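Local coordinates for protein SAP-like pentraxin (Limulus polyphemus, PDB 3FLP) that probably acts as a calcium-dependent, sugar-binding lectin of the pentraxin family, holding two calcium ions per subunit and assembling into doubly stacked heptameric rings, at residues I40-R45 against I94-W99; F24-P29 against M197-V202; A114-G119 against L173-V178; T73-L78 against Y87-I92. All coordinates share one frame; numbering follows the deposited sequence.

Interaction 1: I40-R45 against I94-W99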
loop_
_atom_site.group_PDB
_atom_site.type_symbol
_atom_site.label_atom_id
_atom_site.label_comp_id
_atom_site.label_asym_id
_atom_site.label_seq_id
_atom_site.Cartn_x
_atom_site.Cartn_y
_atom_site.Cartn_z
ATOM N N ILE A 40 -12.209 20.986 32.670
ATOM C CA ILE A 40 -12.378 22.281 33.316
ATOM C C ILE A 40 -11.088 22.877 33.866
ATOM O O ILE A 40 -10.166 22.161 34.277
ATOM C CB ILE A 40 -13.392 22.216 34.502
ATOM C CG1 ILE A 40 -12.959 21.137 35.501
ATOM C CG2 ILE A 40 -14.799 21.958 33.985
ATOM C CD1 ILE A 40 -13.797 21.091 36.771
ATOM N N LYS A 41 -11.045 24.207 33.855
ATOM C CA LYS A 41 -9.928 24.980 34.379
ATOM C C LYS A 41 -10.614 25.948 35.338
ATOM O O LYS A 41 -11.152 26.969 34.922
ATOM C CB LYS A 41 -9.226 25.751 33.260
ATOM C CG LYS A 41 -8.144 26.696 33.775
ATOM C CD LYS A 41 -7.644 27.632 32.697
ATOM C CE LYS A 41 -6.961 26.878 31.571
ATOM N NZ LYS A 41 -6.334 27.827 30.602
ATOM N N PRO A 42 -10.618 25.628 36.640
ATOM C CA PRO A 42 -11.264 26.491 37.631
ATOM C C PRO A 42 -10.515 27.779 37.961
ATOM O O PRO A 42 -9.280 27.799 38.006
ATOM C CB PRO A 42 -11.406 25.563 38.833
ATOM C CG PRO A 42 -10.151 24.741 38.747
ATOM C CD PRO A 42 -10.032 24.429 37.273
ATOM N N PHE A 43 -11.272 28.853 38.188
ATOM C CA PHE A 43 -10.687 30.148 38.529
ATOM C C PHE A 43 -10.774 30.453 40.026
ATOM O O PHE A 43 -10.129 31.384 40.501
ATOM C CB PHE A 43 -11.367 31.283 37.756
ATOM C CG PHE A 43 -10.995 31.348 36.294
ATOM C CD1 PHE A 43 -9.882 30.662 35.802
ATOM C CD2 PHE A 43 -11.732 32.139 35.416
ATOM C CE1 PHE A 43 -9.515 30.765 34.455
ATOM C CE2 PHE A 43 -11.369 32.248 34.070
ATOM C CZ PHE A 43 -10.259 31.560 33.591
ATOM N N HIS A 44 -11.577 29.691 40.769
ATOM C CA HIS A 44 -11.689 29.924 42.210
ATOM C C HIS A 44 -11.900 28.667 43.047
ATOM O O HIS A 44 -12.412 27.653 42.571
ATOM C CB HIS A 44 -12.786 30.963 42.519
ATOM C CG HIS A 44 -14.138 30.627 41.963
ATOM N ND1 HIS A 44 -14.908 29.584 42.437
ATOM C CD2 HIS A 44 -14.873 31.221 40.991
ATOM C CE1 HIS A 44 -16.056 29.553 41.785
ATOM N NE2 HIS A 44 -16.061 30.535 40.902
ATOM N N ARG A 45 -11.487 28.746 44.307
ATOM C CA ARG A 45 -11.600 27.629 45.233
ATOM C C ARG A 45 -13.000 27.407 45.794
ATOM O O ARG A 45 -13.381 26.265 46.060
ATOM C CB ARG A 45 -10.631 27.812 46.402
ATOM C CG ARG A 45 -9.170 27.585 46.051
ATOM C CD ARG A 45 -8.330 27.460 47.312
ATOM N NE ARG A 45 -7.075 26.764 47.049
ATOM C CZ ARG A 45 -6.238 26.337 47.991
ATOM N NH1 ARG A 45 -6.514 26.536 49.274
ATOM N NH2 ARG A 45 -5.130 25.695 47.647
ATOM N N ILE A 94 -5.357 20.749 43.492
ATOM C CA ILE A 94 -5.817 21.629 42.436
ATOM C C ILE A 94 -5.062 22.950 42.381
ATOM O O ILE A 94 -4.898 23.633 43.390
ATOM C CB ILE A 94 -7.334 21.961 42.584
ATOM C CG1 ILE A 94 -8.179 20.699 42.376
ATOM C CG2 ILE A 94 -7.733 23.052 41.585
ATOM C CD1 ILE A 94 -8.102 20.118 40.962
ATOM N N GLU A 95 -4.598 23.296 41.188
ATOM C CA GLU A 95 -3.921 24.562 40.973
ATOM C C GLU A 95 -4.878 25.351 40.096
ATOM O O GLU A 95 -5.119 24.973 38.946
ATOM C CB GLU A 95 -2.594 24.366 40.237
ATOM C CG GLU A 95 -1.526 23.643 41.046
ATOM C CD GLU A 95 -1.328 24.253 42.427
ATOM O OE1 GLU A 95 -1.227 25.501 42.528
ATOM O OE2 GLU A 95 -1.268 23.479 43.410
ATOM N N LEU A 96 -5.446 26.424 40.642
ATOM C CA LEU A 96 -6.376 27.241 39.870
ATOM C C LEU A 96 -5.669 27.683 38.595
ATOM O O LEU A 96 -4.493 28.052 38.625
ATOM C CB LEU A 96 -6.827 28.463 40.677
ATOM C CG LEU A 96 -7.588 28.181 41.979
ATOM C CD1 LEU A 96 -7.933 29.498 42.676
ATOM C CD2 LEU A 96 -8.858 27.392 41.678
ATOM N N GLY A 97 -6.378 27.622 37.473
ATOM C CA GLY A 97 -5.774 28.009 36.214
ATOM C C GLY A 97 -5.245 26.830 35.409
ATOM O O GLY A 97 -4.831 27.009 34.264
ATOM N N GLN A 98 -5.237 25.635 36.002
ATOM C CA GLN A 98 -4.782 24.426 35.305
ATOM C C GLN A 98 -5.976 23.565 34.888
ATOM O O GLN A 98 -7.047 23.642 35.489
ATOM C CB GLN A 98 -3.844 23.592 36.185
ATOM C CG GLN A 98 -2.489 24.243 36.413
ATOM C CD GLN A 98 -1.801 24.594 35.110
ATOM O OE1 GLN A 98 -1.406 23.713 34.345
ATOM N NE2 GLN A 98 -1.671 25.888 34.841
ATOM N N TRP A 99 -5.779 22.753 33.852
ATOM C CA TRP A 99 -6.827 21.879 33.334
ATOM C C TRP A 99 -6.921 20.549 34.069
ATOM O O TRP A 99 -5.912 19.982 34.482
ATOM C CB TRP A 99 -6.595 21.574 31.852
ATOM C CG TRP A 99 -6.873 22.697 30.903
ATOM C CD1 TRP A 99 -5.947 23.481 30.252
ATOM C CD2 TRP A 99 -8.162 23.123 30.432
ATOM N NE1 TRP A 99 -6.588 24.355 29.402
ATOM C CE2 TRP A 99 -7.944 24.158 29.494
ATOM C CE3 TRP A 99 -9.480 22.727 30.714
ATOM C CZ2 TRP A 99 -8.997 24.803 28.831
ATOM C CZ3 TRP A 99 -10.528 23.368 30.058
ATOM C CH2 TRP A 99 -10.278 24.394 29.125
HETATM O O HOH W 1 -3.504 26.787 31.596
HETATM O O HOH W 2 -5.787 26.006 44.756
#

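Interaction 2: F24-P29 against M197-V202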
loop_
_atom_site.group_PDB
_atom_site.type_symbol
_atom_site.label_atom_id
_atom_site.label_comp_id
_atom_site.label_asym_id
_atom_site.label_seq_id
_atom_site.Cartn_x
_atom_site.Cartn_y
_atom_site.Cartn_z
ATOM N N PHE A 24 -28.729 24.869 27.037
ATOM C CA PHE A 24 -28.971 24.027 25.878
ATOM C C PHE A 24 -30.387 24.201 25.361
ATOM O O PHE A 24 -31.346 24.246 26.133
ATOM C CB PHE A 24 -28.662 22.572 26.205
ATOM C CG PHE A 24 -27.193 22.291 26.291
ATOM C CD1 PHE A 24 -26.472 22.633 27.428
ATOM C CD2 PHE A 24 -26.514 21.750 25.202
ATOM C CE1 PHE A 24 -25.085 22.443 27.486
ATOM C CE2 PHE A 24 -25.122 21.555 25.246
ATOM C CZ PHE A 24 -24.410 21.905 26.394
ATOM N N MET A 25 -30.496 24.326 24.043
ATOM C CA MET A 25 -31.774 24.537 23.376
ATOM C C MET A 25 -32.763 23.386 23.514
ATOM O O MET A 25 -33.958 23.618 23.615
ATOM C CB MET A 25 -31.539 24.835 21.893
ATOM C CG MET A 25 -30.749 26.113 21.629
ATOM S SD MET A 25 -31.639 27.587 22.192
ATOM C CE MET A 25 -32.884 27.716 20.920
ATOM N N GLN A 26 -32.268 22.153 23.521
ATOM C CA GLN A 26 -33.136 20.991 23.629
ATOM C C GLN A 26 -33.156 20.436 25.049
ATOM O O GLN A 26 -32.108 20.262 25.675
ATOM C CB GLN A 26 -32.672 19.913 22.635
ATOM C CG GLN A 26 -33.547 18.669 22.572
ATOM C CD GLN A 26 -33.146 17.727 21.441
ATOM O OE1 GLN A 26 -31.981 17.673 21.052
ATOM N NE2 GLN A 26 -34.106 16.970 20.922
ATOM N N THR A 27 -34.354 20.176 25.565
ATOM C CA THR A 27 -34.477 19.623 26.909
ATOM C C THR A 27 -34.099 18.145 26.858
ATOM O O THR A 27 -34.170 17.507 25.804
ATOM C CB THR A 27 -35.918 19.766 27.462
ATOM O OG1 THR A 27 -36.831 19.030 26.638
ATOM C CG2 THR A 27 -36.330 21.227 27.492
ATOM N N LEU A 28 -33.695 17.603 27.998
ATOM C CA LEU A 28 -33.285 16.210 28.062
ATOM C C LEU A 28 -34.473 15.260 28.132
ATOM O O LEU A 28 -35.590 15.663 28.464
ATOM C CB LEU A 28 -32.391 15.987 29.287
ATOM C CG LEU A 28 -31.141 16.858 29.414
ATOM C CD1 LEU A 28 -30.326 16.416 30.623
ATOM C CD2 LEU A 28 -30.312 16.743 28.158
ATOM N N PRO A 29 -34.252 13.986 27.781
ATOM C CA PRO A 29 -35.336 13.003 27.836
ATOM C C PRO A 29 -35.348 12.516 29.281
ATOM O O PRO A 29 -34.499 12.930 30.076
ATOM C CB PRO A 29 -34.857 11.916 26.884
ATOM C CG PRO A 29 -33.366 11.914 27.134
ATOM C CD PRO A 29 -33.043 13.407 27.164
ATOM N N MET A 197 -20.523 20.753 21.294
ATOM C CA MET A 197 -20.588 21.455 20.022
ATOM C C MET A 197 -21.449 20.772 18.950
ATOM O O MET A 197 -21.448 21.196 17.791
ATOM C CB MET A 197 -19.170 21.699 19.486
ATOM C CG MET A 197 -18.264 22.495 20.431
ATOM S SD MET A 197 -18.968 24.085 20.975
ATOM C CE MET A 197 -18.838 25.093 19.446
ATOM N N GLU A 198 -22.168 19.717 19.319
ATOM C CA GLU A 198 -23.054 19.042 18.371
ATOM C C GLU A 198 -24.505 19.224 18.826
ATOM O O GLU A 198 -25.439 18.866 18.117
ATOM C CB GLU A 198 -22.727 17.546 18.250
ATOM C CG GLU A 198 -21.326 17.256 17.699
ATOM C CD GLU A 198 -21.137 15.805 17.260
ATOM O OE1 GLU A 198 -21.601 14.887 17.973
ATOM O OE2 GLU A 198 -20.510 15.580 16.203
ATOM N N ASP A 199 -24.676 19.774 20.026
ATOM C CA ASP A 199 -25.994 20.050 20.580
ATOM C C ASP A 199 -26.031 21.550 20.874
ATOM O O ASP A 199 -25.269 22.060 21.692
ATOM C CB ASP A 199 -26.218 19.219 21.850
ATOM C CG ASP A 199 -26.496 17.746 21.537
ATOM O OD1 ASP A 199 -27.566 17.457 20.957
ATOM O OD2 ASP A 199 -25.647 16.884 21.857
ATOM N N SER A 200 -26.910 22.245 20.172
ATOM C CA SER A 200 -27.053 23.693 20.283
ATOM C C SER A 200 -27.284 24.243 21.678
ATOM O O SER A 200 -28.006 23.657 22.482
ATOM C CB SER A 200 -28.207 24.155 19.388
ATOM O OG SER A 200 -27.985 23.748 18.053
ATOM N N PHE A 201 -26.681 25.391 21.948
ATOM C CA PHE A 201 -26.843 26.047 23.232
ATOM C C PHE A 201 -26.765 27.556 23.085
ATOM O O PHE A 201 -26.097 28.073 22.184
ATOM C CB PHE A 201 -25.791 25.543 24.225
ATOM C CG PHE A 201 -24.365 25.720 23.771
ATOM C CD1 PHE A 201 -23.705 26.936 23.948
ATOM C CD2 PHE A 201 -23.670 24.658 23.200
ATOM C CE1 PHE A 201 -22.366 27.092 23.566
ATOM C CE2 PHE A 201 -22.334 24.800 22.816
ATOM C CZ PHE A 201 -21.679 26.021 23.001
ATOM N N VAL A 202 -27.482 28.257 23.950
ATOM C CA VAL A 202 -27.485 29.705 23.947
ATOM C C VAL A 202 -26.300 30.169 24.786
ATOM O O VAL A 202 -26.040 29.619 25.855
ATOM C CB VAL A 202 -28.783 30.252 24.572
ATOM C CG1 VAL A 202 -28.743 31.766 24.629
ATOM C CG2 VAL A 202 -29.972 29.809 23.759
HETATM O O HOH W 3 -29.403 21.129 22.876
HETATM O O HOH W 4 -29.686 19.252 20.946
#

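Interaction 3: A114-G119 against L173-V178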
loop_
_atom_site.group_PDB
_atom_site.type_symbol
_atom_site.label_atom_id
_atom_site.label_comp_id
_atom_site.label_asym_id
_atom_site.label_seq_id
_atom_site.Cartn_x
_atom_site.Cartn_y
_atom_site.Cartn_z
ATOM N N ALA A 114 -20.501 8.181 41.723
ATOM C CA ALA A 114 -19.060 7.989 41.609
ATOM C C ALA A 114 -18.478 9.166 40.841
ATOM O O ALA A 114 -19.081 9.642 39.875
ATOM C CB ALA A 114 -18.749 6.675 40.879
ATOM N N VAL A 115 -17.324 9.654 41.283
ATOM C CA VAL A 115 -16.688 10.771 40.597
ATOM C C VAL A 115 -15.264 10.401 40.219
ATOM O O VAL A 115 -14.631 9.555 40.863
ATOM C CB VAL A 115 -16.679 12.059 41.461
ATOM C CG1 VAL A 115 -18.104 12.443 41.818
ATOM C CG2 VAL A 115 -15.840 11.854 42.715
ATOM N N TYR A 116 -14.771 11.038 39.164
ATOM C CA TYR A 116 -13.440 10.775 38.661
ATOM C C TYR A 116 -12.675 12.052 38.347
ATOM O O TYR A 116 -13.245 13.025 37.850
ATOM C CB TYR A 116 -13.538 9.928 37.396
ATOM C CG TYR A 116 -14.243 8.605 37.593
ATOM C CD1 TYR A 116 -15.634 8.535 37.714
ATOM C CD2 TYR A 116 -13.514 7.425 37.687
ATOM C CE1 TYR A 116 -16.269 7.314 37.925
ATOM C CE2 TYR A 116 -14.132 6.215 37.895
ATOM C CZ TYR A 116 -15.508 6.161 38.014
ATOM O OH TYR A 116 -16.096 4.942 38.232
ATOM N N ALA A 117 -11.379 12.039 38.633
ATOM C CA ALA A 117 -10.517 13.179 38.361
ATOM C C ALA A 117 -9.399 12.672 37.456
ATOM O O ALA A 117 -8.707 11.712 37.796
ATOM C CB ALA A 117 -9.951 13.726 39.661
ATOM N N ASN A 118 -9.243 13.305 36.299
ATOM C CA ASN A 118 -8.226 12.917 35.333
ATOM C C ASN A 118 -8.292 11.434 34.964
ATOM O O ASN A 118 -7.264 10.771 34.790
ATOM C CB ASN A 118 -6.827 13.283 35.854
ATOM C CG ASN A 118 -6.556 14.776 35.777
ATOM O OD1 ASN A 118 -7.260 15.507 35.072
ATOM N ND2 ASN A 118 -5.529 15.236 36.486
ATOM N N GLY A 119 -9.513 10.921 34.850
ATOM C CA GLY A 119 -9.697 9.531 34.475
ATOM C C GLY A 119 -9.527 8.493 35.568
ATOM O O GLY A 119 -9.630 7.298 35.298
ATOM N N LEU A 173 -21.519 5.081 33.215
ATOM C CA LEU A 173 -20.249 4.572 32.718
ATOM C C LEU A 173 -19.406 3.884 33.793
ATOM O O LEU A 173 -19.421 4.278 34.959
ATOM C CB LEU A 173 -19.462 5.720 32.070
ATOM C CG LEU A 173 -19.664 5.943 30.561
ATOM C CD1 LEU A 173 -21.124 6.051 30.220
ATOM C CD2 LEU A 173 -18.916 7.200 30.123
ATOM N N THR A 174 -18.684 2.840 33.392
ATOM C CA THR A 174 -17.827 2.111 34.318
ATOM C C THR A 174 -16.521 2.871 34.548
ATOM O O THR A 174 -16.190 3.816 33.828
ATOM C CB THR A 174 -17.445 0.715 33.781
ATOM O OG1 THR A 174 -16.649 0.874 32.596
ATOM C CG2 THR A 174 -18.707 -0.125 33.463
ATOM N N THR A 175 -15.781 2.440 35.556
ATOM C CA THR A 175 -14.505 3.040 35.889
ATOM C C THR A 175 -13.573 2.989 34.681
ATOM O O THR A 175 -12.915 3.981 34.355
ATOM C CB THR A 175 -13.873 2.300 37.087
ATOM O OG1 THR A 175 -14.606 2.639 38.270
ATOM C CG2 THR A 175 -12.408 2.669 37.261
ATOM N N HIS A 176 -13.531 1.840 34.008
ATOM C CA HIS A 176 -12.674 1.690 32.836
ATOM C C HIS A 176 -13.082 2.633 31.708
ATOM O O HIS A 176 -12.230 3.239 31.055
ATOM C CB HIS A 176 -12.701 0.250 32.312
ATOM C CG HIS A 176 -12.051 0.093 30.970
ATOM N ND1 HIS A 176 -10.704 0.313 30.763
ATOM C CD2 HIS A 176 -12.572 -0.208 29.757
ATOM C CE1 HIS A 176 -10.424 0.158 29.482
ATOM N NE2 HIS A 176 -11.540 -0.158 28.849
ATOM N N GLN A 177 -14.384 2.745 31.469
ATOM C CA GLN A 177 -14.875 3.617 30.411
ATOM C C GLN A 177 -14.544 5.093 30.665
ATOM O O GLN A 177 -14.214 5.823 29.734
ATOM C CB GLN A 177 -16.382 3.424 30.233
ATOM C CG GLN A 177 -16.746 2.028 29.737
ATOM C CD GLN A 177 -18.241 1.852 29.540
ATOM O OE1 GLN A 177 -19.040 2.212 30.411
ATOM N NE2 GLN A 177 -18.627 1.294 28.402
ATOM N N VAL A 178 -14.620 5.531 31.916
ATOM C CA VAL A 178 -14.305 6.923 32.223
ATOM C C VAL A 178 -12.836 7.215 31.900
ATOM O O VAL A 178 -12.505 8.304 31.437
ATOM C CB VAL A 178 -14.582 7.259 33.703
ATOM C CG1 VAL A 178 -14.143 8.680 34.009
ATOM C CG2 VAL A 178 -16.070 7.129 33.990
HETATM O O HOH W 5 -11.073 5.117 35.834
#

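Interaction 4: T73-L78 against Y87-I92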
loop_
_atom_site.group_PDB
_atom_site.type_symbol
_atom_site.label_atom_id
_atom_site.label_comp_id
_atom_site.label_asym_id
_atom_site.label_seq_id
_atom_site.Cartn_x
_atom_site.Cartn_y
_atom_site.Cartn_z
ATOM N N THR A 73 -7.015 20.144 48.075
ATOM C CA THR A 73 -7.707 18.932 47.635
ATOM C C THR A 73 -9.006 19.220 46.886
ATOM O O THR A 73 -9.799 20.069 47.298
ATOM C CB THR A 73 -8.032 18.031 48.850
ATOM O OG1 THR A 73 -6.817 17.488 49.372
ATOM C CG2 THR A 73 -8.952 16.897 48.461
ATOM N N LEU A 74 -9.223 18.500 45.791
ATOM C CA LEU A 74 -10.435 18.671 44.998
ATOM C C LEU A 74 -11.616 17.924 45.606
ATOM O O LEU A 74 -11.494 16.769 45.999
ATOM C CB LEU A 74 -10.226 18.162 43.572
ATOM C CG LEU A 74 -11.471 18.195 42.673
ATOM C CD1 LEU A 74 -11.922 19.634 42.442
ATOM C CD2 LEU A 74 -11.165 17.515 41.352
ATOM N N ASN A 75 -12.755 18.600 45.687
ATOM C CA ASN A 75 -13.972 17.993 46.201
ATOM C C ASN A 75 -15.055 18.118 45.131
ATOM O O ASN A 75 -15.360 19.215 44.662
ATOM C CB ASN A 75 -14.414 18.681 47.493
ATOM C CG ASN A 75 -14.086 17.864 48.723
ATOM O OD1 ASN A 75 -12.931 17.487 48.951
ATOM N ND2 ASN A 75 -15.103 17.586 49.531
ATOM N N LEU A 76 -15.624 16.986 44.733
ATOM C CA LEU A 76 -16.657 16.987 43.708
ATOM C C LEU A 76 -18.000 16.652 44.329
ATOM O O LEU A 76 -18.138 15.661 45.049
ATOM C CB LEU A 76 -16.312 15.981 42.603
ATOM C CG LEU A 76 -15.003 16.262 41.855
ATOM C CD1 LEU A 76 -14.674 15.099 40.930
ATOM C CD2 LEU A 76 -15.132 17.575 41.068
ATOM N N GLY A 77 -18.989 17.490 44.047
ATOM C CA GLY A 77 -20.303 17.273 44.604
ATOM C C GLY A 77 -21.390 16.983 43.594
ATOM O O GLY A 77 -21.288 17.327 42.413
ATOM N N LEU A 78 -22.443 16.341 44.082
ATOM C CA LEU A 78 -23.587 15.993 43.271
ATOM C C LEU A 78 -24.861 16.158 44.091
ATOM O O LEU A 78 -24.892 15.849 45.284
ATOM C CB LEU A 78 -23.485 14.540 42.797
ATOM C CG LEU A 78 -24.687 14.027 41.987
ATOM C CD1 LEU A 78 -24.816 14.834 40.690
ATOM C CD2 LEU A 78 -24.516 12.540 41.680
ATOM N N TYR A 87 -20.622 15.096 48.657
ATOM C CA TYR A 87 -19.252 15.353 48.242
ATOM C C TYR A 87 -18.314 14.162 48.381
ATOM O O TYR A 87 -18.393 13.397 49.339
ATOM C CB TYR A 87 -18.678 16.536 49.036
ATOM C CG TYR A 87 -19.266 17.874 48.650
ATOM C CD1 TYR A 87 -18.910 18.489 47.453
ATOM C CD2 TYR A 87 -20.201 18.514 49.467
ATOM C CE1 TYR A 87 -19.466 19.707 47.074
ATOM C CE2 TYR A 87 -20.767 19.734 49.095
ATOM C CZ TYR A 87 -20.392 20.321 47.896
ATOM O OH TYR A 87 -20.948 21.522 47.505
ATOM N N ILE A 88 -17.430 14.018 47.401
ATOM C CA ILE A 88 -16.424 12.967 47.399
ATOM C C ILE A 88 -15.107 13.665 47.105
ATOM O O ILE A 88 -14.982 14.381 46.102
ATOM C CB ILE A 88 -16.689 11.908 46.316
ATOM C CG1 ILE A 88 -17.982 11.144 46.640
ATOM C CG2 ILE A 88 -15.503 10.952 46.230
ATOM C CD1 ILE A 88 -18.341 10.081 45.631
ATOM N N SER A 89 -14.126 13.482 47.982
ATOM C CA SER A 89 -12.844 14.129 47.774
ATOM C C SER A 89 -11.947 13.316 46.848
ATOM O O SER A 89 -11.993 12.083 46.827
ATOM C CB SER A 89 -12.149 14.420 49.113
ATOM O OG SER A 89 -11.904 13.240 49.839
ATOM N N CYS A 90 -11.158 14.033 46.055
ATOM C CA CYS A 90 -10.245 13.422 45.106
ATOM C C CYS A 90 -8.802 13.646 45.555
ATOM O O CYS A 90 -8.430 14.754 45.945
ATOM C CB CYS A 90 -10.444 14.030 43.716
ATOM S SG CYS A 90 -11.992 13.594 42.845
ATOM N N PRO A 91 -7.968 12.596 45.489
ATOM C CA PRO A 91 -6.562 12.678 45.894
ATOM C C PRO A 91 -5.706 13.421 44.877
ATOM O O PRO A 91 -4.760 12.860 44.325
ATOM C CB PRO A 91 -6.162 11.215 46.014
ATOM C CG PRO A 91 -6.897 10.607 44.855
ATOM C CD PRO A 91 -8.276 11.260 44.942
ATOM N N ILE A 92 -6.042 14.680 44.620
ATOM C CA ILE A 92 -5.283 15.478 43.672
ATOM C C ILE A 92 -5.301 16.939 44.094
ATOM O O ILE A 92 -6.348 17.479 44.448
ATOM C CB ILE A 92 -5.845 15.342 42.223
ATOM C CG1 ILE A 92 -4.964 16.126 41.245
ATOM C CG2 ILE A 92 -7.273 15.847 42.153
ATOM C CD1 ILE A 92 -5.324 15.911 39.780
#

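Interaction 1: I40-R45 against I94-W99
Lys41 lays its aliphatic chain over the indole of Trp99 at one end of the pentraxin beta sandwich, where strand 33-42 runs out beside the loop leading into its antiparallel neighbour, strand 100-107. Lys41 CE stands over one face of the five-membered ring of Trp99, 3.6 Å from its centroid, in a CH-pi contact. With CG anti to the backbone N (chi1 174°), the lysine chain passes along Gly97, whose O is 3.3 Å from Lys41 CD. Lysine suits this place: its methylenes cover the ring, while NZ goes on to salt bridges with Glu162 and with Glu171 of a second subunit. The same Glu171 takes the hydrogen bond of Trp99 NE1, which ties ring and ammonium to one carboxylate at the subunit interface.

Further along, Gly97 N donates to Pro42 O at 3.0 Å. Gly97 sits in a type II turn from Glu95 to Gln98 and takes the positive phi (97°) that glycine adopts easily. Beside this bond Leu96 spreads its methyls over the opposing backbone, CD1 being 3.6 Å from Phe43 O, and Pro42 CG rests 4.1 Å from Ile94 CG2. Arg45, whose NH1 is held by Ser70 O, closes the far end through a water that accepts from Arg45 NE at 2.7 Å and donates to Ile94 O at 2.9 Å.

Interaction 2: F24-P29 against M197-V202
Phe24 and Phe201 form an antiparallel, non-hydrogen-bonded pair with their CA atoms 4.0 Å apart, at the point where the chain leaves strand 21-24 and strand 201-204 begins. The next link is the backbone bond from Met25 N to Ser200 O, 3.0 Å long and nearly straight at the hydrogen (165°). A water bound to Gln26 N donates to the same Ser200 O at 2.9 Å, so two donors grip this carbonyl.

Phe201 CB lies over the centre of the Phe24 ring, 4.0 Å from its centroid. The two rings meet obliquely, planes at 56°; Phe201 holds CG between its backbone N and carbonyl carbon (chi1 57°), and its ring leads away to meet Trp196. Phenylalanine serves both positions well, giving a flat apolar surface on the buried side of the sheet. Met25, bent along its chain, brings its sulfur against Val202 CG2. Strand 201-204 also pairs with a strand of a third subunit, which extends the sheet across the interface.

A second water donates to Gln26 OE1 and to Asp199 OD1, 2.8 Å from each. Since Gln26 NE2 binds Thr27 O of a fourth subunit and Asp199 OD2 takes Ser195 N, both polar groups are held from two ends. The chemistry thus divides: aromatic carbon packs the buried Phe24-Phe201 pair, while water links the polar groups of the partly exposed Gln26 and Asp199.

Interaction 3: A114-G119 against L173-V178
Tyr116 and Val178 belong to the packing of the chain's one helix, 175-182, on the sheet that contains strand 112-117, a feature of the pentraxin fold. Val178 sets both methyls on the tyrosine: CG1 is 3.6 Å from Tyr116 CG, and CG2 lies over the ring face, 4.0 Å from the centroid, in a CH-pi contact. The branch at CB, with CG1 anti to the backbone N (chi1 176°), sets CG1 at the root of the ring and CG2 over its CD1-CE1 side, both on one face. The phenol end is held separately. Tyr116 OH and Thr175 OG1 are hydrogen-bonded at 2.7 Å, and OG1 lies close to the ring plane, at the edge. Tyrosine therefore suits this place by offering a face to the helix's apolar residue and a hydroxyl to its first turn.

A water adds a polar bridge, donating to Gly119 O at 2.7 Å and to Thr175 O at 2.6 Å. The helix start is fixed by a capping box: Gln177 N donates to Thr174 OG1 at 3.1 Å, and Thr174 N returns a bond of 3.1 Å to a lone pair of Gln177 OE1. The other end of that amide, NE2, binds His213 O of a fifth subunit.

Strand 112-117 runs between strands 100-107 and 120-125. Tyr116 touches Val105 and Pro121 on them, and Val178 reaches Cys103, while Val115 and Ala117 face the other way, toward Ile88 and Cys90 of strand 86-90.

Interaction 4: T73-L78 against Y87-I92
Tyr87 leans its ring across the backbone of Gly77, its CD1 only 3.4 Å from Gly77 CA, so that the aromatic ring fills the space in which a side chain at position 77 would stand. Glycine suits the place because the ring takes up that space; the two residues face each other as a non-hydrogen-bonded antiparallel pair. Tyr87 reaches this place with CG anti to its carbonyl carbon (chi1 -71°), and its ring also meets Tyr67 edge-to-face.

Next to them, Leu76 and Ile88 exchange two backbone bonds, Leu76 N to Ile88 O and Ile88 N to Leu76 O, both 3.0 Å. The strands form the hairpin 73-80/86-90 at one margin of the seven-stranded sheet of the pentraxin sandwich. Leu74, Leu76, Ile88 and Cys90 share the face that looks inward, where Leu76 and Ile88 touch Val115 of the opposite sheet. Leu76 CD1 packs 3.6 Å from Cys90 SG, and that sulfur is joined by a disulfide to Cys122, which fastens this strand to the other sheet.

Toward the chain's corner the pattern changes. Cys90 N still donates to Leu74 O at 2.8 Å, but Pro91 centres an inverse gamma turn, and Leu74 N turns to Ile92 O in a weak bond of 3.3 Å. Ile92 CG2 packs against Leu74 CB at 4.0 Å, and Thr73 CG2, anti to the backbone N, comes 3.3 Å from Cys90 O.

Interactions 1, 3 and 4 gather at one end of the sandwich, whereas interaction 2 lies across the chain's centre from 1 and 4, with centres about 26 and 28 Å away. Interactions 3 and 4, about 13 Å apart, touch through Val115, Ala117 and Asn118 against Leu76, Ile88, Cys90 and Ile92, so the two sheets meet there. Interaction 4 also meets interaction 1, where Ile94 CG1 packs on Leu74 CB at 3.5 Å. Along the chain 4 is nested in 1, 3 follows both, and 2 encloses all three. Within this chain, interactions 2 and 4 occupy opposite margins of the seven-stranded sheet. Contacts with neighbouring subunits at 1, 2 and 3 tie the fold to the assembly.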